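Terminal uridylyltransferase 1 (Trypanosoma brucei, PDB 5HZD) catalyses the addition of uridines from UTP to the 3' ends of guide RNAs, ribosomal RNAs and some mRNAs during mitochondrial RNA editing. Local coordinates at residues 107-112 against 125-130; 171-176 against 288-293; 341-346 against 397-402. All coordinates share one frame; numbering follows the deposited sequence. Where two conformers were deposited one is given.

Contact 1 of 3, residues 107-112 against 125-130; sequences FIFGSS and DFAVVD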
ATOM      1  N   PHE A 107       2.100  -6.388  12.195  1.00 11.65           N
ATOM      2  CA  PHE A 107       1.746  -4.975  12.021  1.00 12.22           C
ATOM      3  C   PHE A 107       1.108  -4.828  10.653  1.00 13.48           C
ATOM      4  O   PHE A 107       1.688  -5.289   9.669  1.00 13.14           O
ATOM      5  CB  PHE A 107       3.032  -4.137  11.982  1.00 11.72           C
ATOM      6  CG  PHE A 107       3.848  -4.174  13.262  1.00 11.93           C
ATOM      7  CD1 PHE A 107       4.580  -5.322  13.598  1.00 12.12           C
ATOM      8  CD2 PHE A 107       3.955  -3.057  14.081  1.00 15.56           C
ATOM      9  CE1 PHE A 107       5.339  -5.373  14.747  1.00 13.17           C
ATOM     10  CE2 PHE A 107       4.742  -3.097  15.231  1.00 17.52           C
ATOM     11  CZ  PHE A 107       5.413  -4.256  15.578  1.00 16.57           C
ATOM     12  N   ILE A 108      -0.064  -4.201  10.548  1.00 11.78           N
ATOM     13  CA  ILE A 108      -0.597  -3.870   9.212  1.00 12.07           C
ATOM     14  C   ILE A 108       0.095  -2.615   8.672  1.00 14.85           C
ATOM     15  O   ILE A 108       0.307  -1.651   9.415  1.00 14.16           O
ATOM     16  CB  ILE A 108      -2.099  -3.644   9.252  1.00 11.26           C
ATOM     17  CG1 ILE A 108      -2.805  -4.976   9.535  1.00 12.37           C
ATOM     18  CG2 ILE A 108      -2.597  -3.017   7.911  1.00 11.86           C
ATOM     19  CD1 ILE A 108      -4.324  -4.858   9.754  1.00 14.12           C
ATOM     20  N   PHE A 109       0.434  -2.618   7.386  1.00 12.21           N
ATOM     21  CA  PHE A 109       0.852  -1.350   6.752  1.00 10.83           C
ATOM     22  C   PHE A 109       0.228  -1.233   5.389  1.00 10.25           C
ATOM     23  O   PHE A 109      -0.604  -2.059   5.022  1.00 12.70           O
ATOM     24  CB  PHE A 109       2.379  -1.159   6.766  1.00 12.59           C
ATOM     25  CG  PHE A 109       3.156  -2.132   5.906  1.00 11.82           C
ATOM     26  CD1 PHE A 109       3.474  -3.402   6.370  1.00 13.01           C
ATOM     27  CD2 PHE A 109       3.588  -1.761   4.650  1.00 14.80           C
ATOM     28  CE1 PHE A 109       4.242  -4.282   5.573  1.00 13.99           C
ATOM     29  CE2 PHE A 109       4.310  -2.626   3.836  1.00 13.37           C
ATOM     30  CZ  PHE A 109       4.639  -3.910   4.309  1.00 13.99           C
ATOM     31  N   GLY A 110       0.585  -0.170   4.663  1.00 11.75           N
ATOM     32  CA  GLY A 110      -0.085   0.103   3.405  1.00 14.27           C
ATOM     33  C   GLY A 110      -1.242   1.068   3.502  1.00 12.90           C
ATOM     34  O   GLY A 110      -1.293   1.893   4.411  1.00 12.40           O
ATOM     35  N   SER A 111      -2.179   0.957   2.559  1.00 13.47           N
ATOM     36  CA  SER A 111      -3.206   1.990   2.424  0.77 15.16           C
ATOM     37  C   SER A 111      -4.190   2.079   3.582  1.00 13.90           C
ATOM     38  O   SER A 111      -4.777   3.130   3.802  1.00 14.35           O
ATOM     39  CB  SER A 111      -3.955   1.877   1.089  0.77 16.55           C
ATOM     40  OG  SER A 111      -4.773   0.717   1.051  0.77 14.85           O
ATOM     41  N   SER A 112      -4.383   0.994   4.346  1.00 13.91           N
ATOM     42  CA  SER A 112      -5.325   1.099   5.441  1.00 14.29           C
ATOM     43  C   SER A 112      -4.749   1.989   6.526  1.00 11.21           C
ATOM     44  O   SER A 112      -5.523   2.645   7.250  1.00 13.75           O
ATOM     45  CB  SER A 112      -5.720  -0.288   6.000  1.00 14.98           C
ATOM     46  OG  SER A 112      -4.588  -0.965   6.524  1.00 16.07           O
ATOM     47  N   ASP A 125      -1.064  -5.303   3.617  1.00 11.02           N
ATOM     48  CA  ASP A 125       0.321  -5.695   3.905  1.00 11.79           C
ATOM     49  C   ASP A 125       0.468  -6.033   5.375  1.00 10.50           C
ATOM     50  O   ASP A 125       0.015  -5.282   6.245  1.00 12.04           O
ATOM     51  CB  ASP A 125       1.295  -4.557   3.582  1.00 15.38           C
ATOM     52  CG  ASP A 125       1.495  -4.386   2.093  1.00 29.47           C
ATOM     53  OD1 ASP A 125       2.229  -5.214   1.514  1.00 33.13           O
ATOM     54  OD2 ASP A 125       0.921  -3.432   1.524  1.00 28.41           O
ATOM     55  N   PHE A 126       1.110  -7.164   5.658  1.00 12.03           N
ATOM     56  CA  PHE A 126       1.369  -7.548   7.044  1.00 11.66           C
ATOM     57  C   PHE A 126       2.872  -7.638   7.202  1.00 14.19           C
ATOM     58  O   PHE A 126       3.539  -8.333   6.427  1.00 14.60           O
ATOM     59  CB  PHE A 126       0.807  -8.952   7.335  1.00 10.98           C
ATOM     60  CG  PHE A 126      -0.681  -9.046   7.382  1.00 11.01           C
ATOM     61  CD1 PHE A 126      -1.404  -8.353   8.344  1.00 11.30           C
ATOM     62  CD2 PHE A 126      -1.355  -9.945   6.562  1.00 11.12           C
ATOM     63  CE1 PHE A 126      -2.792  -8.480   8.439  1.00 12.93           C
ATOM     64  CE2 PHE A 126      -2.732 -10.091   6.643  1.00 11.15           C
ATOM     65  CZ  PHE A 126      -3.464  -9.376   7.584  1.00 12.03           C
ATOM     66  N   ALA A 127       3.418  -6.943   8.190  1.00 11.00           N
ATOM     67  CA  ALA A 127       4.836  -7.085   8.539  1.00 11.18           C
ATOM     68  C   ALA A 127       4.935  -7.909   9.814  1.00 11.47           C
ATOM     69  O   ALA A 127       4.217  -7.650  10.773  1.00 12.25           O
ATOM     70  CB  ALA A 127       5.448  -5.704   8.822  1.00 12.05           C
ATOM     71  N   VAL A 128       5.840  -8.879   9.842  1.00 11.67           N
ATOM     72  CA  VAL A 128       6.016  -9.743  11.020  1.00 12.00           C
ATOM     73  C   VAL A 128       7.369  -9.404  11.635  1.00 13.05           C
ATOM     74  O   VAL A 128       8.402  -9.639  11.019  1.00 13.87           O
ATOM     75  CB  VAL A 128       6.012 -11.226  10.564  1.00 12.96           C
ATOM     76  CG1 VAL A 128       6.318 -12.176  11.751  1.00 13.47           C
ATOM     77  CG2 VAL A 128       4.647 -11.568   9.911  1.00 13.31           C
ATOM     78  N   VAL A 129       7.374  -8.857  12.853  1.00 12.59           N
ATOM     79  CA  VAL A 129       8.580  -8.306  13.452  1.00 12.81           C
ATOM     80  C   VAL A 129       8.615  -8.626  14.942  1.00 13.24           C
ATOM     81  O   VAL A 129       7.597  -8.460  15.652  1.00 13.94           O
ATOM     82  CB  VAL A 129       8.612  -6.752  13.325  1.00 13.05           C
ATOM     83  CG1 VAL A 129       9.903  -6.182  13.955  1.00 16.06           C
ATOM     84  CG2 VAL A 129       8.498  -6.342  11.846  1.00 15.02           C
ATOM     85  N   ASP A 130       9.790  -9.065  15.397  1.00 13.77           N
ATOM     86  CA  ASP A 130      10.135  -9.188  16.811  1.00 16.91           C
ATOM     87  C   ASP A 130      10.863  -7.900  17.151  1.00 16.60           C
ATOM     88  O   ASP A 130      12.028  -7.704  16.757  1.00 17.51           O
ATOM     89  CB  ASP A 130      11.059 -10.410  16.984  1.00 17.53           C
ATOM     90  CG  ASP A 130      11.628 -10.571  18.401  1.00 18.91           C
ATOM     91  OD1 ASP A 130      11.623  -9.620  19.220  1.00 18.55           O
ATOM     92  OD2 ASP A 130      12.173 -11.670  18.694  1.00 20.39           O
TER
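F109 turns its ring over D125 by taking a chi1 of 67°, which sets CG between the backbone N and the carbonyl carbon, while D125 has CG beside its own N (chi1 -74°). The ring thus lies flat on the aspartate: D125 CB stands 3.4 Å from the centroid of the F109 ring, almost on the ring normal, a CH-pi contact, and the carboxylate plane is only 18° from that of the ring. The same ring also reaches A127, F109 CE1 lying 3.7 Å from A127 CB. F107, on this face too, sends CE1 to V129 CB at 3.8 Å. The other face holds I108 and F126 side by side and pointing the same way, I108 CG1 against F126 CE1.

The two strands pair antiparallel in the palm sheet. F107 and A127 form a hydrogen-bonded pair, F107 N to A127 O and A127 N to F107 O, both 2.8 Å and nearly straight. F109 N gives a third bond to D125 O, 2.9 Å, approaching from above the carbonyl plane. I108 and F126 make the non-hydrogen-bonded pair between them. G110, at positive phi, then leads into helix 111-114.

This is the nucleotidyltransferase palm: S111 probably binds UTP, and D125 probably binds UTP and the catalytic magnesium, as inferred from relatives; G110 N is hydrogen-bonded to S297 OG of the UTP site. Strand 105-109 is one of the two edge strands of the mixed sheet, and strand 124-129 continues it to strand 285-288. Helix 292-304 packs on the F107 and A127 face through I294, while helix 80-100 lies against I108 and F126 on the other.

Contact 2 of 3, residues 171-176 against 288-293; sequences RVPIIK and SFRAFG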
ATOM      1  N   ARG A 171      13.866 -10.161  -3.944  1.00 36.92           N
ATOM      2  CA  ARG A 171      14.835  -9.302  -3.266  1.00 38.72           C
ATOM      3  C   ARG A 171      14.396  -9.123  -1.817  1.00 35.04           C
ATOM      4  O   ARG A 171      15.215  -9.081  -0.893  1.00 34.81           O
ATOM      5  CB  ARG A 171      14.923  -7.946  -3.967  1.00 46.65           C
ATOM      6  CG  ARG A 171      16.312  -7.321  -3.967  1.00 54.96           C
ATOM      7  CD  ARG A 171      16.267  -5.905  -4.531  1.00 58.79           C
ATOM      8  NE  ARG A 171      15.150  -5.137  -3.975  1.00 60.13           N
ATOM      9  CZ  ARG A 171      15.188  -4.476  -2.820  1.00 59.78           C
ATOM     10  NH1 ARG A 171      16.290  -4.480  -2.083  1.00 60.71           N
ATOM     11  NH2 ARG A 171      14.120  -3.806  -2.401  1.00 57.84           N
ATOM     12  N   VAL A 172      13.085  -9.019  -1.638  1.00 32.22           N
ATOM     13  CA  VAL A 172      12.478  -9.044  -0.319  1.00 30.85           C
ATOM     14  C   VAL A 172      11.580 -10.284  -0.307  1.00 22.67           C
ATOM     15  O   VAL A 172      10.511 -10.270  -0.917  1.00 21.91           O
ATOM     16  CB  VAL A 172      11.631  -7.784  -0.062  1.00 35.53           C
ATOM     17  CG1 VAL A 172      11.097  -7.784   1.350  1.00 34.35           C
ATOM     18  CG2 VAL A 172      12.458  -6.520  -0.300  1.00 43.20           C
ATOM     19  N   PRO A 173      12.027 -11.378   0.342  1.00 20.65           N
ATOM     20  CA  PRO A 173      11.157 -12.559   0.328  1.00 16.21           C
ATOM     21  C   PRO A 173       9.861 -12.307   1.071  1.00 16.83           C
ATOM     22  O   PRO A 173       9.842 -11.661   2.123  1.00 18.14           O
ATOM     23  CB  PRO A 173      11.975 -13.602   1.094  1.00 16.73           C
ATOM     24  CG  PRO A 173      13.411 -13.130   0.912  1.00 20.22           C
ATOM     25  CD  PRO A 173      13.303 -11.649   1.022  1.00 18.62           C
ATOM     26  N   ILE A 174       8.760 -12.794   0.508  1.00 13.87           N
ATOM     27  CA  ILE A 174       7.439 -12.567   1.085  1.00 13.08           C
ATOM     28  C   ILE A 174       6.574 -13.794   0.843  1.00 12.18           C
ATOM     29  O   ILE A 174       6.960 -14.710   0.109  1.00 13.65           O
ATOM     30  CB  ILE A 174       6.722 -11.340   0.477  1.00 14.64           C
ATOM     31  CG1 ILE A 174       6.578 -11.504  -1.041  1.00 18.07           C
ATOM     32  CG2 ILE A 174       7.485 -10.056   0.777  1.00 15.90           C
ATOM     33  CD1 ILE A 174       5.589 -10.475  -1.648  1.00 16.70           C
ATOM     34  N   ILE A 175       5.422 -13.824   1.512  1.00 11.73           N
ATOM     35  CA  ILE A 175       4.363 -14.771   1.191  1.00 11.84           C
ATOM     36  C   ILE A 175       3.201 -13.974   0.640  1.00 14.32           C
ATOM     37  O   ILE A 175       2.756 -13.022   1.257  1.00 14.10           O
ATOM     38  CB  ILE A 175       3.865 -15.521   2.461  1.00 11.93           C
ATOM     39  CG1 ILE A 175       4.993 -16.390   3.044  1.00 12.95           C
ATOM     40  CG2 ILE A 175       2.661 -16.420   2.080  1.00 13.67           C
ATOM     41  CD1 ILE A 175       4.639 -16.980   4.420  1.00 13.94           C
ATOM     42  N   LYS A 176       2.712 -14.342  -0.534  1.00 13.03           N
ATOM     43  CA  LYS A 176       1.515 -13.700  -1.077  1.00 13.93           C
ATOM     44  C   LYS A 176       0.357 -14.643  -0.919  1.00 13.51           C
ATOM     45  O   LYS A 176       0.451 -15.834  -1.254  1.00 18.09           O
ATOM     46  CB  LYS A 176       1.701 -13.409  -2.577  1.00 15.48           C
ATOM     47  CG  LYS A 176       2.600 -12.172  -2.846  1.00 22.03           C
ATOM     48  CD  LYS A 176       2.642 -11.847  -4.345  1.00 24.01           C
ATOM     49  CE  LYS A 176       1.368 -11.174  -4.783  1.00 28.38           C
ATOM     50  NZ  LYS A 176       1.408  -9.735  -4.332  1.00 27.08           N
ATOM     51  N   SER A 288       5.460  -9.941   4.936  1.00 11.16           N
ATOM     52  CA  SER A 288       6.886  -9.673   4.901  1.00 11.82           C
ATOM     53  C   SER A 288       7.424  -9.561   6.307  1.00 12.14           C
ATOM     54  O   SER A 288       6.653  -9.619   7.282  1.00 13.06           O
ATOM     55  CB  SER A 288       7.149  -8.367   4.143  1.00 15.91           C
ATOM     56  OG  SER A 288       6.413  -7.291   4.735  1.00 17.89           O
ATOM     57  N   PHE A 289       8.746  -9.400   6.414  1.00 15.24           N
ATOM     58  CA  PHE A 289       9.412  -9.513   7.708  1.00 13.89           C
ATOM     59  C   PHE A 289      10.199  -8.274   8.093  1.00 15.53           C
ATOM     60  O   PHE A 289      10.966  -8.285   9.068  1.00 15.95           O
ATOM     61  CB  PHE A 289      10.325 -10.747   7.709  1.00 15.85           C
ATOM     62  CG  PHE A 289       9.584 -12.027   7.488  1.00 15.90           C
ATOM     63  CD1 PHE A 289       8.977 -12.678   8.555  1.00 13.67           C
ATOM     64  CD2 PHE A 289       9.439 -12.554   6.202  1.00 15.74           C
ATOM     65  CE1 PHE A 289       8.272 -13.854   8.380  1.00 15.53           C
ATOM     66  CE2 PHE A 289       8.725 -13.720   6.014  1.00 18.10           C
ATOM     67  CZ  PHE A 289       8.137 -14.371   7.092  1.00 18.52           C
ATOM     68  N   ARG A 290      10.020  -7.211   7.317  1.00 19.09           N
ATOM     69  CA  ARG A 290      10.757  -5.977   7.562  1.00 16.43           C
ATOM     70  C   ARG A 290       9.873  -4.846   8.049  1.00 16.12           C
ATOM     71  O   ARG A 290       8.665  -4.845   7.836  1.00 18.69           O
ATOM     72  CB  ARG A 290      11.458  -5.543   6.268  1.00 18.36           C
ATOM     73  CG  ARG A 290      12.362  -6.649   5.719  1.00 19.33           C
ATOM     74  CD  ARG A 290      13.169  -6.193   4.517  1.00 19.76           C
ATOM     75  NE  ARG A 290      13.890  -7.327   3.942  1.00 21.82           N
ATOM     76  CZ  ARG A 290      14.721  -7.221   2.908  1.00 27.09           C
ATOM     77  NH1 ARG A 290      14.915  -6.036   2.342  1.00 30.25           N
ATOM     78  NH2 ARG A 290      15.347  -8.292   2.442  1.00 26.48           N
ATOM     79  N   ALA A 291      10.480  -3.858   8.694  1.00 19.48           N
ATOM     80  CA  ALA A 291       9.712  -2.774   9.309  1.00 18.71           C
ATOM     81  C   ALA A 291       9.581  -1.527   8.448  1.00 16.96           C
ATOM     82  O   ALA A 291       8.767  -0.655   8.760  1.00 18.31           O
ATOM     83  CB  ALA A 291      10.312  -2.405  10.660  1.00 21.40           C
ATOM     84  N   PHE A 292      10.347  -1.414   7.363  1.00 18.07           N
ATOM     85  CA  PHE A 292      10.398  -0.140   6.647  0.53 19.12           C
ATOM     86  C   PHE A 292       9.039   0.355   6.146  1.00 19.15           C
ATOM     87  O   PHE A 292       8.777   1.559   6.183  1.00 17.40           O
ATOM     88  CB  PHE A 292      11.445  -0.165   5.513  0.53 19.29           C
ATOM     89  CG  PHE A 292      10.996  -0.890   4.269  0.53 20.57           C
ATOM     90  CD1 PHE A 292      10.402  -0.200   3.227  0.53 21.50           C
ATOM     91  CD2 PHE A 292      11.216  -2.256   4.124  0.53 21.37           C
ATOM     92  CE1 PHE A 292       9.995  -0.856   2.080  0.53 24.71           C
ATOM     93  CE2 PHE A 292      10.824  -2.919   2.965  0.53 19.89           C
ATOM     94  CZ  PHE A 292      10.205  -2.213   1.949  0.53 22.23           C
ATOM     95  N   GLY A 293       8.181  -0.549   5.688  1.00 14.21           N
ATOM     96  CA  GLY A 293       6.902  -0.134   5.156  1.00 13.43           C
ATOM     97  C   GLY A 293       5.984   0.461   6.203  1.00 15.03           C
ATOM     98  O   GLY A 293       5.130   1.303   5.902  1.00 14.07           O
TER
HETATM   99  O   HOH W   1      10.424  -9.793   4.128  1.00 20.48           O
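V172 packs on the guanidinium of R290, the close part of this contact: V172 CG1 lies over one face, offset toward its rim, and V172 CG2 comes to 3.6 Å from R290 NH1. CG1 of V172 is anti to its N (chi1 -176°), and R290 runs extended from CG to NE, which carries the flat group across both methyls. R290 NE is held from outside by a salt bridge to E143. Further along, I174 CG2 meets S288 CB at 3.8 Å.

Between these two patches the backbones are joined through water: one molecule donates to P173 O (2.8 Å) and accepts from F289 N (2.9 Å). The looser side is that of R171, an exposed residue and, by similarity, an RNA-binding one; its NH1 stays 4.9 Å from R290 NH1, and a sulfate bound nearby is consistent with a site for anions.

The contact joins the palm's strand 174-177 to the chain leaving strand 285-288 for helix 292-304, whose G293 belongs to the UTP site. F289 packs on helix 143-156, I174 touches strand 164-167, and S288 is paired by its backbone with strand 124-129.

Contact 3 of 3, residues 341-346 against 397-402; sequences IMWIYY and DMLVGF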
ATOM      1  N   ILE A 341       4.144  11.041  -2.803  1.00 10.51           N
ATOM      2  CA  ILE A 341       5.131  12.051  -2.454  0.77 10.70           C
ATOM      3  C   ILE A 341       4.974  13.289  -3.349  1.00 10.85           C
ATOM      4  O   ILE A 341       5.082  14.422  -2.857  1.00 11.32           O
ATOM      5  CB  ILE A 341       6.561  11.486  -2.482  0.77 10.79           C
ATOM      6  CG1 ILE A 341       6.700  10.460  -1.351  0.77 12.72           C
ATOM      7  CG2 ILE A 341       7.608  12.618  -2.337  0.77 11.07           C
ATOM      8  CD1 ILE A 341       7.886   9.502  -1.526  0.77 12.48           C
ATOM      9  N   MET A 342       4.716  13.093  -4.642  1.00 11.13           N
ATOM     10  CA  MET A 342       4.450  14.231  -5.506  1.00 11.01           C
ATOM     11  C   MET A 342       3.280  15.057  -4.966  1.00 11.03           C
ATOM     12  O   MET A 342       3.349  16.276  -4.931  1.00 11.22           O
ATOM     13  CB  MET A 342       4.109  13.798  -6.936  1.00 12.63           C
ATOM     14  CG  MET A 342       5.286  13.211  -7.686  1.00 11.87           C
ATOM     15  SD  MET A 342       4.847  12.882  -9.401  1.00 15.10           S
ATOM     16  CE  MET A 342       4.499  14.523 -10.024  1.00 15.46           C
ATOM     17  N   TRP A 343       2.195  14.403  -4.579  1.00 10.88           N
ATOM     18  CA  TRP A 343       1.022  15.121  -4.107  1.00 10.95           C
ATOM     19  C   TRP A 343       1.328  15.840  -2.811  1.00 11.79           C
ATOM     20  O   TRP A 343       1.016  17.023  -2.652  1.00 11.25           O
ATOM     21  CB  TRP A 343      -0.086  14.068  -3.928  1.00 11.31           C
ATOM     22  CG  TRP A 343      -1.347  14.487  -3.213  1.00 10.88           C
ATOM     23  CD1 TRP A 343      -1.868  13.896  -2.095  1.00 10.82           C
ATOM     24  CD2 TRP A 343      -2.322  15.467  -3.633  1.00 11.09           C
ATOM     25  NE1 TRP A 343      -3.083  14.482  -1.769  1.00 11.02           N
ATOM     26  CE2 TRP A 343      -3.380  15.434  -2.705  1.00 13.53           C
ATOM     27  CE3 TRP A 343      -2.380  16.385  -4.686  1.00 11.70           C
ATOM     28  CZ2 TRP A 343      -4.492  16.260  -2.802  1.00 11.90           C
ATOM     29  CZ3 TRP A 343      -3.507  17.211  -4.783  1.00 13.83           C
ATOM     30  CH2 TRP A 343      -4.530  17.159  -3.831  1.00 11.58           C
ATOM     31  N   ILE A 344       1.961  15.155  -1.875  1.00 10.95           N
ATOM     32  CA  ILE A 344       2.233  15.788  -0.576  1.00 11.11           C
ATOM     33  C   ILE A 344       3.227  16.947  -0.713  1.00 11.36           C
ATOM     34  O   ILE A 344       3.062  17.986  -0.066  1.00 11.59           O
ATOM     35  CB  ILE A 344       2.777  14.772   0.386  1.00 11.02           C
ATOM     36  CG1 ILE A 344       1.639  13.813   0.732  1.00 10.94           C
ATOM     37  CG2 ILE A 344       3.261  15.451   1.654  1.00 11.58           C
ATOM     38  CD1 ILE A 344       2.131  12.529   1.425  1.00 11.66           C
ATOM     39  N   TYR A 345       4.251  16.776  -1.554  1.00 11.35           N
ATOM     40  CA  TYR A 345       5.227  17.861  -1.748  1.00 11.63           C
ATOM     41  C   TYR A 345       4.522  19.101  -2.269  1.00 12.61           C
ATOM     42  O   TYR A 345       4.777  20.214  -1.796  1.00 12.09           O
ATOM     43  CB  TYR A 345       6.332  17.431  -2.721  1.00 11.64           C
ATOM     44  CG  TYR A 345       7.296  18.527  -3.078  1.00 12.25           C
ATOM     45  CD1 TYR A 345       8.319  18.881  -2.210  1.00 12.92           C
ATOM     46  CD2 TYR A 345       7.169  19.200  -4.299  1.00 12.95           C
ATOM     47  CE1 TYR A 345       9.236  19.921  -2.553  1.00 12.61           C
ATOM     48  CE2 TYR A 345       8.067  20.206  -4.648  1.00 12.43           C
ATOM     49  CZ  TYR A 345       9.078  20.556  -3.771  1.00 13.46           C
ATOM     50  OH  TYR A 345       9.953  21.569  -4.098  1.00 14.45           O
ATOM     51  N   TYR A 346       3.628  18.909  -3.231  1.00 11.69           N
ATOM     52  CA  TYR A 346       2.797  20.019  -3.719  1.00 11.88           C
ATOM     53  C   TYR A 346       1.977  20.649  -2.583  1.00 12.01           C
ATOM     54  O   TYR A 346       1.933  21.886  -2.440  1.00 13.56           O
ATOM     55  CB  TYR A 346       1.906  19.520  -4.855  1.00 11.76           C
ATOM     56  CG  TYR A 346       0.671  20.357  -5.097  1.00 11.93           C
ATOM     57  CD1 TYR A 346       0.756  21.603  -5.713  1.00 12.23           C
ATOM     58  CD2 TYR A 346      -0.568  19.884  -4.718  1.00 12.06           C
ATOM     59  CE1 TYR A 346      -0.387  22.350  -5.971  1.00 13.25           C
ATOM     60  CE2 TYR A 346      -1.716  20.620  -4.945  1.00 13.94           C
ATOM     61  CZ  TYR A 346      -1.614  21.860  -5.550  1.00 13.93           C
ATOM     62  OH  TYR A 346      -2.767  22.585  -5.802  1.00 17.18           O
ATOM     63  N   ASP A 397     -10.011  22.612  -6.838  1.00 14.85           N
ATOM     64  CA  ASP A 397      -8.946  23.614  -6.945  1.00 16.01           C
ATOM     65  C   ASP A 397      -7.573  22.970  -6.710  1.00 15.93           C
ATOM     66  O   ASP A 397      -6.579  23.279  -7.391  1.00 14.91           O
ATOM     67  CB  ASP A 397      -9.086  24.660  -5.843  1.00 16.35           C
ATOM     68  CG  ASP A 397     -10.170  25.672  -6.099  1.00 29.29           C
ATOM     69  OD1 ASP A 397     -10.670  25.781  -7.243  1.00 32.73           O
ATOM     70  OD2 ASP A 397     -10.509  26.385  -5.120  1.00 34.27           O
ATOM     71  N   MET A 398      -7.504  22.113  -5.700  1.00 13.11           N
ATOM     72  CA  MET A 398      -6.235  21.493  -5.337  1.00 12.74           C
ATOM     73  C   MET A 398      -5.730  20.527  -6.388  1.00 13.12           C
ATOM     74  O   MET A 398      -4.534  20.478  -6.677  1.00 13.23           O
ATOM     75  CB  MET A 398      -6.379  20.798  -3.993  1.00 15.50           C
ATOM     76  CG  MET A 398      -6.569  21.833  -2.904  1.00 16.92           C
ATOM     77  SD  MET A 398      -7.171  21.114  -1.351  1.00 18.26           S
ATOM     78  CE  MET A 398      -5.706  20.252  -0.757  1.00 14.07           C
ATOM     79  N   LEU A 399      -6.643  19.754  -6.965  1.00 12.52           N
ATOM     80  CA  LEU A 399      -6.236  18.805  -8.001  1.00 12.62           C
ATOM     81  C   LEU A 399      -5.810  19.503  -9.289  1.00 15.79           C
ATOM     82  O   LEU A 399      -4.775  19.166  -9.877  1.00 14.71           O
ATOM     83  CB  LEU A 399      -7.323  17.766  -8.277  1.00 14.70           C
ATOM     84  CG  LEU A 399      -6.783  16.580  -9.074  1.00 18.32           C
ATOM     85  CD1 LEU A 399      -5.808  15.764  -8.251  1.00 19.87           C
ATOM     86  CD2 LEU A 399      -7.949  15.685  -9.595  1.00 21.06           C
ATOM     87  N   VAL A 400      -6.573  20.497  -9.732  1.00 14.32           N
ATOM     88  CA  VAL A 400      -6.151  21.276 -10.896  1.00 16.13           C
ATOM     89  C   VAL A 400      -4.794  21.921 -10.612  1.00 15.99           C
ATOM     90  O   VAL A 400      -3.890  21.936 -11.457  1.00 16.15           O
ATOM     91  CB  VAL A 400      -7.191  22.370 -11.193  1.00 19.93           C
ATOM     92  CG1 VAL A 400      -6.649  23.356 -12.246  1.00 32.50           C
ATOM     93  CG2 VAL A 400      -8.427  21.720 -11.659  1.00 20.46           C
ATOM     94  N   GLY A 401      -4.634  22.397  -9.385  1.00 13.66           N
ATOM     95  CA  GLY A 401      -3.414  23.053  -8.982  1.00 14.55           C
ATOM     96  C   GLY A 401      -2.213  22.116  -8.996  1.00 13.28           C
ATOM     97  O   GLY A 401      -1.099  22.560  -9.282  1.00 14.34           O
ATOM     98  N   PHE A 402      -2.437  20.831  -8.704  1.00 13.14           N
ATOM     99  CA  PHE A 402      -1.360  19.835  -8.732  1.00 12.13           C
ATOM    100  C   PHE A 402      -0.839  19.698 -10.172  1.00 12.26           C
ATOM    101  O   PHE A 402       0.373  19.717 -10.428  1.00 12.66           O
ATOM    102  CB  PHE A 402      -1.889  18.487  -8.206  1.00 11.86           C
ATOM    103  CG  PHE A 402      -0.991  17.294  -8.488  1.00 12.13           C
ATOM    104  CD1 PHE A 402      -1.124  16.558  -9.658  1.00 12.23           C
ATOM    105  CD2 PHE A 402      -0.065  16.879  -7.540  1.00 11.44           C
ATOM    106  CE1 PHE A 402      -0.330  15.458  -9.925  1.00 13.17           C
ATOM    107  CE2 PHE A 402       0.722  15.769  -7.775  1.00 11.29           C
ATOM    108  CZ  PHE A 402       0.578  15.052  -8.963  1.00 11.33           C
TER
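Y346 and W343 of helix 336-349 meet F402 and M398 of helix 385-409 in a steep helix-helix crossing of 108°, the short axes 10.8 Å apart, within the helical part of the enzyme that follows the palm. The segment 397-402 belongs to the Cid1-like poly(A) polymerase family region.

Aromatic contacts dominate. The ring of Y346 is laid flat against the backbone of the other helix: F402 CA sits 3.7 Å from the Y346 ring centroid and almost on the ring normal, a CH-pi contact. The torsion chi1 of Y346, 158°, puts CG anti to the backbone N and sends the ring out toward helix 385-409. W343 and F402 approach obliquely, neither stacked nor edge-to-face, with planes 61° apart and W343 CE3 3.7 Å from F402 CD2.

Apolar side chains fill in around the rings. M342 CB touches F402 CE2 at 4.0 Å, crossing it at about a right angle, and W343 CH2 lies 4.1 Å from M398 CB; L399 CD1 reaches the same end of the indole more distantly. W343, L399 and F402 all touch L317 of helix 310-324, so the three helices meet at this leucine.

Polar links are few. The indole nitrogen W343 NE1 is bonded to A310 O, and Y406, further along helix 385-409, gives its hydroxyl a partner in M342 O and meets the F402 ring edge-to-face. G401, with no side chain, leaves room for the tyrosine hydroxyl, Y346 OH lying 3.3 Å from G401 C. That hydroxyl also makes a weak bond, its proton not firmly assigned, across the crossing: Y346 OH stands 2.9 Å from M398 O.

From the N terminus, contact 1 comes first, closing a short loop of 12 residues as strand 124-129 returns beside strand 105-109. Contact 2 opens only afterwards and spans 111 residues, a stretch that includes all four strands of the separate antiparallel sheet, before the chain re-enters the palm at strand 285-288. Contact 3 follows, with 50 residues between segments 341-346 and 397-402, on helices 336-349 and 385-409. The three are in series, none nested or crossing. Contacts 1 and 2 touch within one sheet, where V128 N and S288 O are 2.8 Å apart, whereas contact 3 lies about 27 Å from contact 1 and 30 Å from contact 2, centre to centre, in the helical part.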